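Local coordinates for type 3 secretion system translocon protein SctE (Shigella flexneri, PDB 3U0C) that is a type III secretion translocator that inserts into the host membrane with a partner protein to form the pore through which bacterial effectors enter the cytosol, at residues L102-G107 / T186-Q191. Residues are numbered along the deposited sequence; the frame is centred on the assembly and turned at random.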
loop_
_atom_site.group_PDB
_atom_site.type_symbol
_atom_site.label_atom_id
_atom_site.label_comp_id
_atom_site.label_asym_id
_atom_site.label_seq_id
_atom_site.Cartn_x
_atom_site.Cartn_y
_atom_site.Cartn_z
ATOM N N LEU A 102 2.574 5.223 -7.333
ATOM C CA LEU A 102 1.649 6.240 -6.881
ATOM C C LEU A 102 0.214 5.715 -6.873
ATOM O O LEU A 102 -0.475 5.783 -5.860
ATOM C CB LEU A 102 1.736 7.475 -7.770
ATOM C CG LEU A 102 0.688 8.556 -7.534
ATOM C CD1 LEU A 102 0.634 8.921 -6.063
ATOM C CD2 LEU A 102 0.962 9.798 -8.394
ATOM N N SER A 103 -0.232 5.227 -8.023
ATOM C CA SER A 103 -1.579 4.707 -8.163
ATOM C C SER A 103 -1.824 3.577 -7.156
ATOM O O SER A 103 -2.866 3.533 -6.488
ATOM C CB SER A 103 -1.787 4.218 -9.592
ATOM O OG SER A 103 -2.800 3.237 -9.653
ATOM N N GLU A 104 -0.853 2.672 -7.048
ATOM C CA GLU A 104 -0.918 1.557 -6.108
ATOM C C GLU A 104 -1.026 2.043 -4.667
ATOM O O GLU A 104 -1.815 1.518 -3.870
ATOM C CB GLU A 104 0.298 0.645 -6.253
ATOM C CG GLU A 104 0.479 0.089 -7.652
ATOM C CD GLU A 104 1.534 -1.000 -7.735
ATOM O OE1 GLU A 104 2.537 -0.932 -6.999
ATOM O OE2 GLU A 104 1.351 -1.936 -8.538
ATOM N N THR A 105 -0.220 3.045 -4.344
ATOM C CA THR A 105 -0.250 3.657 -3.029
ATOM C C THR A 105 -1.620 4.276 -2.710
ATOM O O THR A 105 -2.119 4.137 -1.599
ATOM C CB THR A 105 0.893 4.668 -2.852
ATOM O OG1 THR A 105 2.102 3.957 -2.572
ATOM C CG2 THR A 105 0.611 5.629 -1.726
ATOM N N GLU A 106 -2.229 4.939 -3.689
ATOM C CA GLU A 106 -3.551 5.528 -3.496
ATOM C C GLU A 106 -4.633 4.487 -3.261
ATOM O O GLU A 106 -5.535 4.695 -2.444
ATOM C CB GLU A 106 -3.923 6.393 -4.693
ATOM C CG GLU A 106 -3.166 7.698 -4.711
ATOM C CD GLU A 106 -3.304 8.435 -6.011
ATOM O OE1 GLU A 106 -3.639 7.794 -7.029
ATOM O OE2 GLU A 106 -3.075 9.665 -6.009
ATOM N N GLY A 107 -4.550 3.380 -3.990
ATOM C CA GLY A 107 -5.477 2.281 -3.827
ATOM C C GLY A 107 -5.368 1.678 -2.441
ATOM O O GLY A 107 -6.362 1.482 -1.768
ATOM N N THR A 186 4.186 0.027 3.355
ATOM C CA THR A 186 5.606 0.011 3.634
ATOM C C THR A 186 6.395 -0.621 2.484
ATOM O O THR A 186 7.441 -0.094 2.096
ATOM C CB THR A 186 5.931 -0.669 4.979
ATOM O OG1 THR A 186 5.256 0.026 6.027
ATOM C CG2 THR A 186 7.419 -0.601 5.268
ATOM N N ASP A 187 5.896 -1.717 1.914
ATOM C CA ASP A 187 6.564 -2.273 0.741
ATOM C C ASP A 187 6.663 -1.256 -0.388
ATOM O O ASP A 187 7.628 -1.267 -1.153
ATOM C CB ASP A 187 5.875 -3.517 0.181
ATOM C CG ASP A 187 6.546 -4.010 -1.108
ATOM O OD1 ASP A 187 7.618 -4.640 -0.998
ATOM O OD2 ASP A 187 6.030 -3.738 -2.217
ATOM N N LYS A 188 5.653 -0.403 -0.520
ATOM C CA LYS A 188 5.668 0.582 -1.592
ATOM C C LYS A 188 6.755 1.616 -1.346
ATOM O O LYS A 188 7.359 2.126 -2.291
ATOM C CB LYS A 188 4.302 1.230 -1.791
ATOM C CG LYS A 188 3.230 0.244 -2.249
ATOM C CD LYS A 188 3.727 -0.625 -3.397
ATOM C CE LYS A 188 2.729 -1.695 -3.778
ATOM N NZ LYS A 188 2.512 -2.682 -2.660
ATOM N N SER A 189 7.035 1.906 -0.083
ATOM C CA SER A 189 8.089 2.855 0.216
ATOM C C SER A 189 9.468 2.216 -0.001
ATOM O O SER A 189 10.419 2.893 -0.373
ATOM C CB SER A 189 7.932 3.453 1.619
ATOM O OG SER A 189 8.721 2.773 2.574
ATOM N N MET A 190 9.564 0.908 0.201
ATOM C CA MET A 190 10.800 0.189 -0.104
ATOM C C MET A 190 11.040 0.115 -1.602
ATOM O O MET A 190 12.153 0.356 -2.061
ATOM C CB MET A 190 10.782 -1.229 0.464
ATOM C CG MET A 190 10.882 -1.284 1.974
ATOM S SD MET A 190 10.499 -2.916 2.630
ATOM C CE MET A 190 8.900 -2.660 3.385
ATOM N N GLN A 191 10.003 -0.235 -2.359
ATOM C CA GLN A 191 10.107 -0.289 -3.811
ATOM C C GLN A 191 10.553 1.059 -4.361
ATOM O O GLN A 191 11.334 1.113 -5.318
ATOM C CB GLN A 191 8.784 -0.667 -4.464
ATOM C CG GLN A 191 8.316 -2.108 -4.261
ATOM C CD GLN A 191 7.263 -2.494 -5.286
ATOM O OE1 GLN A 191 7.403 -2.190 -6.464
ATOM N NE2 GLN A 191 6.205 -3.145 -4.843
#
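Asp187 OD2 takes a nearly straight 2.7 Å hydrogen bond from Gln191 NE2, with a second, long approach at 3.7 Å from the ammonium NZ of Lys188, the residue that meets Glu104 and Thr105 on the facing helix. The site lies near the middle of a long antiparallel coiled-coil hairpin, where helices 71-141 and 150-197 of this N-terminal translocator domain run side by side; Thr105 and Lys188 are level, their CA atoms 6.8 Å apart. OD2 lies in the plane of the Gln191 carboxamide, and NE2 sits almost in line with the Asp187 CG-OD2 bond, linking residues one helical turn apart. Lys188 reaches across to helix 71-141 with its aliphatic part. Bends at chi2 (-47°) and chi4 (-64°) turn NZ back toward its own helix, where Lys184 O also accepts a weak hydrogen bond from it. Its methylenes do the touching, CB and CG at Thr105, CD and CE at Glu104: the extended Glu104 chain crosses the lysine at about a right angle and brings OE1 to 3.3 Å from Lys188 CE. The charged ends stop short of a salt bridge, with Glu104 OE1 still 4.7 Å from Lys188 NZ, though their attraction may add to the contact. Leu101 and Leu108 of helix 71-141 give the lysine chain apolar company, and Leu101 also meets Gln191. The interface is small, 129 Å² in all, and lies at the surface. Nearer the lysine backbone, the Thr105 and Lys188 side chains slide past each other in opposite directions; the threonine hydroxyl OG1, weakly hydrogen-bonded to Leu101 O, lies 3.6 Å from Lys188 CB.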